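Local coordinates for protein putative NAD(P)H:FMN oxidoreductase (Porphyromonas gingivalis W83, PDB 3GE5) that binds flavin mononucleotide and, as a member of the nitroreductase family, probably acts as a flavin-dependent NAD(P)H oxidoreductase, at residues A[54-59]-A[129-134]; A[67-72]-A[110-115]; A[81-86]-A[99-104]. One frame throughout, in Å; residues are numbered along the deposited sequence.

How the contacts relate
Contact 1 is core: helices 50-62 and 120-137 pack through alanines, apolar side chains and the aliphatic part of a glutamate, with no hydrogen bond between the two segments. Contact 3 is also largely buried, but it sets helix 80-86 against strand 100-107 through a CH-pi contact and the long side chain of an arginine. The two share that strand: Ile102 meets Ile56 and Leu57, while Tyr101 and Ile103 point to the side where Leu86 lies. Contact 2, farther from the chain centre, joins the loop before strand 72-77 to the turn into strand 113-114 at the flavin and dimer interface, and there polar chemistry takes over, with an arginine gripping backbone carbonyls. All three touch the second subunit.

Contact 1: residues A[54-59]-A[129-134]; sequences MAILEA and TYMMLE
Segments 54-59 and 129-134 are two helical runs packed nearly antiparallel, their axes 7.9 Å apart at an angle of 148°, with Ile56 and Met131 closest in backbone register. Ala59 CB, which points at the other helix, rests 3.6 Å from Glu134 CB. Ile56 and Met131 (a selenomethionine) cross at about a right angle, the CG2 branch of the isoleucine lying 3.7 Å from Met131 CB. Met131 CG also sits 3.2 Å from Ile56 O, and the extended chain sets SE 4.4 Å from Leu57 CD2; the bend at chi3 turns the CE methyl toward strand 100-107. These helices, 50-62 and 120-137, belong to the alpha+beta fold of the nitroreductase family, in which helices pack on an antiparallel sheet; Ile56, Leu57 and Met131 all touch Ile102 of strand 100-107. Helix 120-137 also faces the second subunit, where the Tyr130 ring stacks on Phe34 of that subunit. Within the pair, Tyr130 CD2 is 3.4 Å from Ala59 O. Glu134 reaches the neighbouring helix with its aliphatic part, CG standing 3.4 Å from Ala55 O. With CG anti to the backbone N (chi1 -176°) and a bend at chi2, the chain lies over Ile56 CA and brings OE2 to 3.7 Å from Ala55 CB.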
loop_
_atom_site.group_PDB
_atom_site.type_symbol
_atom_site.label_atom_id
_atom_site.label_comp_id
_atom_site.label_asym_id
_atom_site.label_seq_id
_atom_site.Cartn_x
_atom_site.Cartn_y
_atom_site.Cartn_z
HETATM N N MSE A 54 -12.374 -14.277 4.852
HETATM C CA MSE A 54 -13.249 -13.572 3.913
HETATM C C MSE A 54 -13.150 -12.031 4.074
HETATM O O MSE A 54 -13.188 -11.318 3.082
HETATM C CB MSE A 54 -14.694 -14.058 3.988
HETATM C CG MSE A 54 -14.883 -15.519 3.597
HETATM SE SE MSE A 54 -14.046 -16.053 1.912
HETATM C CE MSE A 54 -14.607 -14.519 0.830
ATOM N N ALA A 55 -13.043 -11.534 5.305
ATOM C CA ALA A 55 -12.831 -10.099 5.570
ATOM C C ALA A 55 -11.529 -9.600 5.012
ATOM O O ALA A 55 -11.453 -8.457 4.480
ATOM C CB ALA A 55 -12.936 -9.787 7.102
ATOM N N ILE A 56 -10.471 -10.386 5.195
ATOM C CA ILE A 56 -9.161 -10.011 4.640
ATOM C C ILE A 56 -9.286 -9.842 3.110
ATOM O O ILE A 56 -8.809 -8.850 2.556
ATOM C CB ILE A 56 -8.073 -11.027 5.020
ATOM C CG1 ILE A 56 -7.744 -10.989 6.530
ATOM C CG2 ILE A 56 -6.769 -10.752 4.236
ATOM C CD1 ILE A 56 -6.959 -12.226 7.013
ATOM N N LEU A 57 -9.901 -10.819 2.445
ATOM C CA LEU A 57 -10.089 -10.780 1.009
ATOM C C LEU A 57 -10.971 -9.601 0.560
ATOM O O LEU A 57 -10.686 -8.926 -0.432
ATOM C CB LEU A 57 -10.604 -12.152 0.508
ATOM C CG LEU A 57 -9.585 -13.294 0.686
ATOM C CD1 LEU A 57 -10.336 -14.608 0.547
ATOM C CD2 LEU A 57 -8.440 -13.145 -0.316
ATOM N N GLU A 58 -12.010 -9.301 1.344
ATOM C CA GLU A 58 -12.860 -8.156 1.075
ATOM C C GLU A 58 -12.075 -6.841 1.105
ATOM O O GLU A 58 -12.249 -5.982 0.238
ATOM C CB GLU A 58 -14.033 -8.105 2.077
ATOM C CG GLU A 58 -14.950 -6.894 1.918
ATOM C CD GLU A 58 -15.833 -6.954 0.676
ATOM O OE1 GLU A 58 -15.758 -7.944 -0.094
ATOM O OE2 GLU A 58 -16.628 -5.995 0.499
ATOM N N ALA A 59 -11.185 -6.714 2.084
ATOM C CA ALA A 59 -10.316 -5.529 2.178
ATOM C C ALA A 59 -9.484 -5.355 0.907
ATOM O O ALA A 59 -9.360 -4.258 0.389
ATOM C CB ALA A 59 -9.399 -5.594 3.400
ATOM N N THR A 129 -1.489 -4.097 1.195
ATOM C CA THR A 129 -1.461 -3.252 2.405
ATOM C C THR A 129 -2.838 -3.321 3.111
ATOM O O THR A 129 -2.928 -3.499 4.324
ATOM C CB THR A 129 -1.059 -1.787 2.098
ATOM O OG1 THR A 129 0.256 -1.751 1.522
ATOM C CG2 THR A 129 -1.109 -0.899 3.416
ATOM N N TYR A 130 -3.910 -3.182 2.329
ATOM C CA TYR A 130 -5.265 -3.291 2.883
ATOM C C TYR A 130 -5.437 -4.642 3.568
ATOM O O TYR A 130 -6.035 -4.743 4.652
ATOM C CB TYR A 130 -6.312 -3.119 1.773
ATOM C CG TYR A 130 -6.755 -1.683 1.571
ATOM C CD1 TYR A 130 -5.836 -0.664 1.427
ATOM C CD2 TYR A 130 -8.112 -1.352 1.506
ATOM C CE1 TYR A 130 -6.254 0.660 1.298
ATOM C CE2 TYR A 130 -8.536 -0.043 1.335
ATOM C CZ TYR A 130 -7.610 0.952 1.248
ATOM O OH TYR A 130 -8.016 2.247 1.100
HETATM N N MSE A 131 -4.960 -5.694 2.929
HETATM C CA MSE A 131 -5.161 -7.061 3.462
HETATM C C MSE A 131 -4.332 -7.274 4.750
HETATM O O MSE A 131 -4.798 -7.882 5.746
HETATM C CB MSE A 131 -4.888 -8.152 2.410
HETATM C CG MSE A 131 -5.924 -8.173 1.296
HETATM SE SE MSE A 131 -5.803 -9.665 0.110
HETATM C CE MSE A 131 -4.110 -9.255 -0.758
HETATM N N MSE A 132 -3.092 -6.815 4.727
HETATM C CA MSE A 132 -2.208 -6.844 5.916
HETATM C C MSE A 132 -2.869 -6.123 7.097
HETATM O O MSE A 132 -2.918 -6.628 8.230
HETATM C CB MSE A 132 -0.866 -6.172 5.588
HETATM C CG MSE A 132 0.073 -6.052 6.746
HETATM SE SE MSE A 132 1.761 -5.245 6.307
HETATM C CE MSE A 132 1.135 -3.445 5.934
ATOM N N LEU A 133 -3.347 -4.913 6.848
ATOM C CA LEU A 133 -4.021 -4.119 7.887
ATOM C C LEU A 133 -5.319 -4.769 8.366
ATOM O O LEU A 133 -5.594 -4.826 9.583
ATOM C CB LEU A 133 -4.250 -2.700 7.350
ATOM C CG LEU A 133 -2.978 -1.890 7.074
ATOM C CD1 LEU A 133 -3.347 -0.513 6.429
ATOM C CD2 LEU A 133 -2.134 -1.699 8.342
ATOM N N GLU A 134 -6.083 -5.325 7.433
ATOM C CA GLU A 134 -7.291 -6.024 7.836
ATOM C C GLU A 134 -6.999 -7.231 8.740
ATOM O O GLU A 134 -7.683 -7.418 9.764
ATOM C CB GLU A 134 -8.076 -6.458 6.591
ATOM C CG GLU A 134 -9.425 -7.129 6.930
ATOM C CD GLU A 134 -10.451 -6.146 7.582
ATOM O OE1 GLU A 134 -10.270 -4.915 7.472
ATOM O OE2 GLU A 134 -11.473 -6.616 8.184
#

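Contact 2: residues A[67-72]-A[110-115]; sequences HNYQPW and RAWKRG. With FMN (flavin mononucleotide), chain J; SO4 (sulfate ion), chain E; EDO (1,2-ethanediol), chain H.
Arg110 holds the 67-72 loop by its backbone carbonyls. Its guanidinium meets Gln70 O end-on, NH1 at 2.9 Å and NH2 at 3.2 Å, so one oxygen takes two N-H groups. The two bonds differ: NH2 comes in the carbonyl plane on a lone pair, whereas NH1 stands 58° above that plane. NH2 makes a further, weak bond to Trp72 O at 3.1 Å. A water that donates to Tyr69 O accepts from Arg110 NH1 at 2.9 Å, and Arg110 NE is taken by a salt bridge to Asp107, so every nitrogen of the group has a partner and its rotation is fixed. A bend at chi3 (-64°) carries the guanidinium back over Pro71, whose CA lies against one face. Pro71 centres an inverse gamma turn, closed by a weak bond from Trp72 N to Gln70 O, and its CB packs 3.7 Å from Ala111 CB.

At the other end the contact is aromatic. His67 CD2 comes 3.3 Å from Trp112 CD1, the two rings inclined by 43°, and Tyr69 CD2 lies 4.1 Å from Trp112 CB. A sulfate, probably from the crystallisation liquor, lies at the edges of the His67 and Tyr69 rings, next to ND1 and OH, at distances too short to be taken at face value. The Gln70 amide is used at both ends, NE2 bonding Asn68 O at 3.0 Å and OE1 accepting from the backbone N of Lys187 of the second subunit. Asn68 ND2 likewise donates to Asn185 O of that subunit, while its CB lies against the ribityl chain of the flavin. The hydrogen bonds to this FMN come largely from the second subunit, as expected of the interfacial cofactor site shared by the two chains of dimeric nitroreductases.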
loop_
_atom_site.group_PDB
_atom_site.type_symbol
_atom_site.label_atom_id
_atom_site.label_comp_id
_atom_site.label_asym_id
_atom_site.label_seq_id
_atom_site.Cartn_x
_atom_site.Cartn_y
_atom_site.Cartn_z
ATOM N N HIS A 67 -7.145 4.100 -12.195
ATOM C CA HIS A 67 -8.333 4.028 -13.042
ATOM C C HIS A 67 -9.360 3.009 -12.498
ATOM O O HIS A 67 -10.251 2.579 -13.223
ATOM C CB HIS A 67 -7.995 3.700 -14.490
ATOM C CG HIS A 67 -7.623 4.882 -15.330
ATOM N ND1 HIS A 67 -8.557 5.668 -15.955
ATOM C CD2 HIS A 67 -6.418 5.406 -15.642
ATOM C CE1 HIS A 67 -7.938 6.623 -16.632
ATOM N NE2 HIS A 67 -6.639 6.494 -16.449
ATOM N N ASN A 68 -9.224 2.608 -11.243
ATOM C CA ASN A 68 -10.077 1.536 -10.701
ATOM C C ASN A 68 -10.063 0.269 -11.563
ATOM O O ASN A 68 -11.027 -0.491 -11.588
ATOM C CB ASN A 68 -11.514 2.039 -10.510
ATOM C CG ASN A 68 -12.378 1.095 -9.651
ATOM O OD1 ASN A 68 -11.914 0.536 -8.655
ATOM N ND2 ASN A 68 -13.666 0.928 -10.054
ATOM N N TYR A 69 -8.926 -0.019 -12.196
ATOM C CA TYR A 69 -8.828 -1.232 -13.030
ATOM C C TYR A 69 -8.691 -2.524 -12.201
ATOM O O TYR A 69 -8.924 -3.612 -12.723
ATOM C CB TYR A 69 -7.674 -1.157 -14.038
ATOM C CG TYR A 69 -7.821 -0.131 -15.155
ATOM C CD1 TYR A 69 -9.099 0.296 -15.622
ATOM C CD2 TYR A 69 -6.702 0.390 -15.804
ATOM C CE1 TYR A 69 -9.221 1.202 -16.678
ATOM C CE2 TYR A 69 -6.838 1.328 -16.863
ATOM C CZ TYR A 69 -8.077 1.733 -17.283
ATOM O OH TYR A 69 -8.265 2.644 -18.321
ATOM N N GLN A 70 -8.301 -2.404 -10.926
ATOM C CA GLN A 70 -8.216 -3.574 -10.044
ATOM C C GLN A 70 -7.435 -4.707 -10.709
ATOM O O GLN A 70 -7.941 -5.834 -10.802
ATOM C CB GLN A 70 -9.621 -4.045 -9.661
ATOM C CG GLN A 70 -10.512 -2.962 -8.995
ATOM C CD GLN A 70 -11.992 -3.254 -9.221
ATOM O OE1 GLN A 70 -12.526 -4.235 -8.676
ATOM N NE2 GLN A 70 -12.658 -2.439 -10.062
ATOM N N PRO A 71 -6.159 -4.460 -11.111
ATOM C CA PRO A 71 -5.402 -5.423 -11.917
ATOM C C PRO A 71 -4.749 -6.536 -11.072
ATOM O O PRO A 71 -3.603 -6.901 -11.275
ATOM C CB PRO A 71 -4.352 -4.546 -12.599
ATOM C CG PRO A 71 -4.035 -3.561 -11.516
ATOM C CD PRO A 71 -5.349 -3.253 -10.841
ATOM N N TRP A 72 -5.526 -7.081 -10.132
ATOM C CA TRP A 72 -5.068 -8.075 -9.187
ATOM C C TRP A 72 -5.964 -9.295 -9.220
ATOM O O TRP A 72 -7.092 -9.239 -9.740
ATOM C CB TRP A 72 -5.041 -7.494 -7.758
ATOM C CG TRP A 72 -6.266 -6.733 -7.332
ATOM C CD1 TRP A 72 -7.540 -7.200 -7.228
ATOM C CD2 TRP A 72 -6.304 -5.357 -6.928
ATOM N NE1 TRP A 72 -8.387 -6.175 -6.820
ATOM C CE2 TRP A 72 -7.646 -5.051 -6.594
ATOM C CE3 TRP A 72 -5.323 -4.354 -6.801
ATOM C CZ2 TRP A 72 -8.041 -3.771 -6.151
ATOM C CZ3 TRP A 72 -5.717 -3.088 -6.354
ATOM C CH2 TRP A 72 -7.054 -2.813 -6.045
ATOM N N ARG A 110 -4.197 -5.771 -17.613
ATOM C CA ARG A 110 -5.280 -4.966 -17.046
ATOM C C ARG A 110 -4.827 -3.714 -16.325
ATOM O O ARG A 110 -5.654 -2.848 -16.077
ATOM C CB ARG A 110 -6.169 -5.827 -16.124
ATOM C CG ARG A 110 -6.795 -6.967 -16.886
ATOM C CD ARG A 110 -7.975 -7.598 -16.202
ATOM N NE ARG A 110 -7.566 -8.228 -14.950
ATOM C CZ ARG A 110 -7.760 -7.706 -13.747
ATOM N NH1 ARG A 110 -8.380 -6.527 -13.618
ATOM N NH2 ARG A 110 -7.334 -8.362 -12.668
ATOM N N ALA A 111 -3.539 -3.633 -15.974
ATOM C CA ALA A 111 -2.995 -2.521 -15.215
ATOM C C ALA A 111 -2.731 -1.290 -16.100
ATOM O O ALA A 111 -2.294 -1.423 -17.249
ATOM C CB ALA A 111 -1.675 -2.959 -14.508
ATOM N N TRP A 112 -3.053 -0.104 -15.550
ATOM C CA TRP A 112 -2.768 1.160 -16.186
ATOM C C TRP A 112 -1.313 1.287 -16.613
ATOM O O TRP A 112 -0.406 0.902 -15.835
ATOM C CB TRP A 112 -3.166 2.291 -15.227
ATOM C CG TRP A 112 -2.936 3.659 -15.784
ATOM C CD1 TRP A 112 -3.563 4.232 -16.851
ATOM C CD2 TRP A 112 -2.010 4.649 -15.283
ATOM N NE1 TRP A 112 -3.060 5.480 -17.072
ATOM C CE2 TRP A 112 -2.118 5.774 -16.121
ATOM C CE3 TRP A 112 -1.075 4.671 -14.232
ATOM C CZ2 TRP A 112 -1.347 6.922 -15.930
ATOM C CZ3 TRP A 112 -0.324 5.819 -14.044
ATOM C CH2 TRP A 112 -0.464 6.925 -14.886
ATOM N N LYS A 113 -1.081 1.845 -17.807
ATOM C CA LYS A 113 0.295 2.011 -18.351
ATOM C C LYS A 113 0.845 3.372 -17.996
ATOM O O LYS A 113 0.123 4.384 -18.052
ATOM C CB LYS A 113 0.329 1.900 -19.872
ATOM C CG LYS A 113 -0.401 0.681 -20.472
ATOM C CD LYS A 113 0.059 -0.611 -19.874
ATOM C CE LYS A 113 -0.508 -1.745 -20.672
ATOM N NZ LYS A 113 -0.506 -3.049 -19.918
ATOM N N ARG A 114 2.128 3.398 -17.642
ATOM C CA ARG A 114 2.880 4.625 -17.522
ATOM C C ARG A 114 4.296 4.393 -18.015
ATOM O O ARG A 114 4.966 3.434 -17.614
ATOM C CB ARG A 114 2.904 5.143 -16.070
ATOM C CG ARG A 114 3.649 6.472 -15.916
ATOM C CD ARG A 114 3.421 7.083 -14.567
ATOM N NE ARG A 114 4.060 6.284 -13.522
ATOM C CZ ARG A 114 4.155 6.652 -12.237
ATOM N NH1 ARG A 114 3.677 7.813 -11.825
ATOM N NH2 ARG A 114 4.765 5.851 -11.380
ATOM N N GLY A 115 4.755 5.300 -18.871
ATOM C CA GLY A 115 6.073 5.175 -19.454
ATOM C C GLY A 115 6.102 3.879 -20.260
ATOM O O GLY A 115 5.135 3.545 -20.970
HETATM N N1 FMN J . -7.061 9.797 -9.824
HETATM C C2 FMN J . -6.784 10.889 -10.607
HETATM O O2 FMN J . -7.684 11.697 -10.815
HETATM N N3 FMN J . -5.529 11.098 -11.153
HETATM C C4 FMN J . -4.502 10.162 -11.030
HETATM O O4 FMN J . -3.407 10.339 -11.544
HETATM C C4A FMN J . -4.780 9.021 -10.264
HETATM N N5 FMN J . -3.843 8.027 -10.120
HETATM C C5A FMN J . -4.052 6.944 -9.327
HETATM C C6 FMN J . -2.996 6.028 -9.121
HETATM C C7 FMN J . -3.141 5.009 -8.170
HETATM C C7M FMN J . -2.003 4.008 -7.981
HETATM C C8 FMN J . -4.312 4.917 -7.443
HETATM C C8M FMN J . -4.483 3.885 -6.391
HETATM C C9 FMN J . -5.344 5.823 -7.635
HETATM C C9A FMN J . -5.218 6.877 -8.589
HETATM N N10 FMN J . -6.253 7.791 -8.822
HETATM C C10 FMN J . -6.038 8.867 -9.656
HETATM C "C1'" FMN J . -7.562 7.702 -8.069
HETATM C "C2'" FMN J . -8.416 6.526 -8.604
HETATM O "O2'" FMN J . -9.119 6.903 -9.795
HETATM C "C3'" FMN J . -9.387 6.001 -7.551
HETATM O "O3'" FMN J . -8.670 5.573 -6.386
HETATM C "C4'" FMN J . -10.253 4.857 -8.124
HETATM O "O4'" FMN J . -11.111 5.326 -9.186
HETATM C "C5'" FMN J . -11.071 4.258 -6.990
HETATM O "O5'" FMN J . -11.939 5.260 -6.457
HETATM P P FMN J . -11.995 5.641 -4.924
HETATM O O1P FMN J . -12.539 4.437 -4.201
HETATM O O2P FMN J . -12.879 6.856 -4.769
HETATM O O3P FMN J . -10.601 6.049 -4.472
HETATM S S SO4 E . -11.412 4.169 -18.152
HETATM O O1 SO4 E . -10.672 4.766 -17.039
HETATM O O2 SO4 E . -12.531 3.417 -17.571
HETATM O O3 SO4 E . -10.565 3.250 -18.831
HETATM O O4 SO4 E . -11.880 5.232 -19.050
HETATM C C1 EDO H . 5.569 2.643 -14.228
HETATM O O1 EDO H . 5.795 4.059 -14.506
HETATM C C2 EDO H . 5.045 2.421 -12.831
HETATM O O2 EDO H . 5.806 3.124 -11.837
HETATM O O HOH W 1 -9.551 -4.393 -15.156
#

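Contact 3: residues A[81-86]-A[99-104]; sequences EGRKRL and PIYIIT
Helix 80-86 follows strand 72-77 and packs against the neighbouring strand 100-107 of the antiparallel sheet, the segment axes 9.7 Å apart and inclined by 65°. Leu86, near the end of the helix, and Tyr101, on the strand, meet at the centre of this contact. The CD2 methyl of Leu86 sits over one face of the phenol ring in a CH-pi contact, 3.7 Å from the centroid. It is displaced toward the CB end of the ring, where Tyr101 CG is only 3.4 Å from it. Having CG anti to the backbone N (chi1 177°) sends the branched end of Leu86 toward the strand, and the second methyl is used too: CD1 meets Ile103 CD1 tip to tip at 4.0 Å.

Arg83, one turn earlier, runs across the outer end of the same ring. Its CG is 4.0 Å from Tyr101 CE2, and its guanidinium plane lies within 13° of the ring plane, although the group does not sit squarely over the face. Arg83 CD lies 3.4 Å from Pro99 O, and the bend at chi3 beyond it turns the guanidinium along the ring's outer end. The charged end has its main partners just outside the segments: NH2 donates to Ala98 O, and NH1 forms a salt bridge with Glu80. Tyr101 OH is hydrogen-bonded to Phe95 O, and a water that donates to it at 2.9 Å also donates to Arg83 O, tying the strand's phenol to the helix backbone. Phe95 also brings its ring against that of Tyr101, and the side chain of Trp94, an FMN-binding residue, is about 6 Å from that of Tyr101. The contact is thus a helix laid across a sheet in the alpha+beta nitroreductase fold, beside the loop that carries FMN-binding Gln92 and Trp94.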
loop_
_atom_site.group_PDB
_atom_site.type_symbol
_atom_site.label_atom_id
_atom_site.label_comp_id
_atom_site.label_asym_id
_atom_site.label_seq_id
_atom_site.Cartn_x
_atom_site.Cartn_y
_atom_site.Cartn_z
ATOM N N GLU A 81 -2.070 -29.721 0.607
ATOM C CA GLU A 81 -1.431 -30.036 -0.651
ATOM C C GLU A 81 -0.839 -28.779 -1.269
ATOM O O GLU A 81 0.314 -28.779 -1.716
ATOM C CB GLU A 81 -2.423 -30.683 -1.616
ATOM C CG GLU A 81 -1.887 -30.909 -3.043
ATOM C CD GLU A 81 -2.987 -31.296 -4.052
ATOM O OE1 GLU A 81 -3.447 -32.467 -4.043
ATOM O OE2 GLU A 81 -3.376 -30.428 -4.863
ATOM N N GLY A 82 -1.634 -27.714 -1.276
ATOM C CA GLY A 82 -1.231 -26.436 -1.851
ATOM C C GLY A 82 -0.113 -25.812 -1.047
ATOM O O GLY A 82 0.836 -25.285 -1.619
ATOM N N ARG A 83 -0.211 -25.857 0.284
ATOM C CA ARG A 83 0.843 -25.272 1.127
ATOM C C ARG A 83 2.182 -25.981 0.870
ATOM O O ARG A 83 3.241 -25.353 0.744
ATOM C CB ARG A 83 0.467 -25.358 2.630
ATOM C CG ARG A 83 -0.765 -24.556 3.060
ATOM C CD ARG A 83 -1.046 -24.702 4.588
ATOM N NE ARG A 83 0.103 -24.113 5.287
ATOM C CZ ARG A 83 1.115 -24.789 5.837
ATOM N NH1 ARG A 83 1.104 -26.115 5.898
ATOM N NH2 ARG A 83 2.147 -24.136 6.351
ATOM N N LYS A 84 2.135 -27.298 0.775
ATOM C CA LYS A 84 3.330 -28.090 0.477
ATOM C C LYS A 84 3.903 -27.778 -0.927
ATOM O O LYS A 84 5.127 -27.723 -1.108
ATOM C CB LYS A 84 3.024 -29.562 0.640
ATOM C CG LYS A 84 2.798 -29.956 2.117
ATOM N N ARG A 85 3.020 -27.587 -1.899
ATOM C CA ARG A 85 3.446 -27.198 -3.249
ATOM C C ARG A 85 4.134 -25.835 -3.248
ATOM O O ARG A 85 5.135 -25.643 -3.939
ATOM C CB ARG A 85 2.261 -27.180 -4.216
ATOM C CG ARG A 85 1.763 -28.558 -4.566
ATOM C CD ARG A 85 0.330 -28.517 -5.080
ATOM N NE ARG A 85 0.233 -27.788 -6.340
ATOM C CZ ARG A 85 -0.847 -27.134 -6.758
ATOM N NH1 ARG A 85 -1.951 -27.099 -6.017
ATOM N NH2 ARG A 85 -0.823 -26.512 -7.930
ATOM N N LEU A 86 3.621 -24.909 -2.442
ATOM C CA LEU A 86 4.132 -23.538 -2.449
ATOM C C LEU A 86 5.506 -23.444 -1.785
ATOM O O LEU A 86 6.341 -22.590 -2.145
ATOM C CB LEU A 86 3.136 -22.605 -1.768
ATOM C CG LEU A 86 3.511 -21.127 -1.604
ATOM C CD1 LEU A 86 3.782 -20.500 -2.991
ATOM C CD2 LEU A 86 2.449 -20.340 -0.808
ATOM N N PRO A 99 0.010 -20.801 8.296
ATOM C CA PRO A 99 -1.177 -21.529 7.950
ATOM C C PRO A 99 -1.842 -21.155 6.660
ATOM O O PRO A 99 -2.447 -22.012 6.051
ATOM C CB PRO A 99 -2.161 -21.192 9.081
ATOM C CG PRO A 99 -1.391 -20.554 10.113
ATOM C CD PRO A 99 -0.109 -20.109 9.593
ATOM N N ILE A 100 -1.822 -19.861 6.316
ATOM C CA ILE A 100 -2.509 -19.369 5.129
ATOM C C ILE A 100 -1.585 -18.479 4.333
ATOM O O ILE A 100 -0.879 -17.651 4.901
ATOM C CB ILE A 100 -3.796 -18.574 5.489
ATOM C CG1 ILE A 100 -4.769 -19.500 6.216
ATOM C CG2 ILE A 100 -4.485 -18.014 4.199
ATOM C CD1 ILE A 100 -6.101 -18.866 6.587
ATOM N N TYR A 101 -1.622 -18.655 3.016
ATOM C CA TYR A 101 -0.932 -17.749 2.106
ATOM C C TYR A 101 -1.927 -17.122 1.132
ATOM O O TYR A 101 -2.763 -17.811 0.548
ATOM C CB TYR A 101 0.146 -18.473 1.302
ATOM C CG TYR A 101 1.102 -19.281 2.131
ATOM C CD1 TYR A 101 2.295 -18.732 2.591
ATOM C CD2 TYR A 101 0.831 -20.629 2.412
ATOM C CE1 TYR A 101 3.201 -19.495 3.328
ATOM C CE2 TYR A 101 1.725 -21.402 3.134
ATOM C CZ TYR A 101 2.901 -20.835 3.587
ATOM O OH TYR A 101 3.764 -21.640 4.310
ATOM N N ILE A 102 -1.847 -15.806 0.970
ATOM C CA ILE A 102 -2.594 -15.135 -0.088
ATOM C C ILE A 102 -1.582 -14.618 -1.128
ATOM O O ILE A 102 -0.808 -13.666 -0.841
ATOM C CB ILE A 102 -3.484 -13.970 0.417
ATOM C CG1 ILE A 102 -4.450 -14.447 1.513
ATOM C CG2 ILE A 102 -4.241 -13.342 -0.767
ATOM C CD1 ILE A 102 -5.204 -13.253 2.266
ATOM N N ILE A 103 -1.570 -15.297 -2.277
ATOM C CA ILE A 103 -0.638 -14.939 -3.376
ATOM C C ILE A 103 -1.322 -13.870 -4.194
ATOM O O ILE A 103 -2.361 -14.137 -4.824
ATOM C CB ILE A 103 -0.292 -16.136 -4.282
ATOM C CG1 ILE A 103 0.119 -17.353 -3.441
ATOM C CG2 ILE A 103 0.793 -15.718 -5.322
ATOM C CD1 ILE A 103 0.450 -18.621 -4.181
ATOM N N THR A 104 -0.766 -12.661 -4.204
ATOM C CA THR A 104 -1.355 -11.574 -4.968
ATOM C C THR A 104 -0.704 -11.507 -6.343
ATOM O O THR A 104 0.491 -11.233 -6.472
ATOM C CB THR A 104 -1.244 -10.240 -4.234
ATOM O OG1 THR A 104 -1.883 -10.389 -2.961
ATOM C CG2 THR A 104 -1.900 -9.080 -5.008
HETATM O O HOH W 2 4.249 -24.042 2.755
#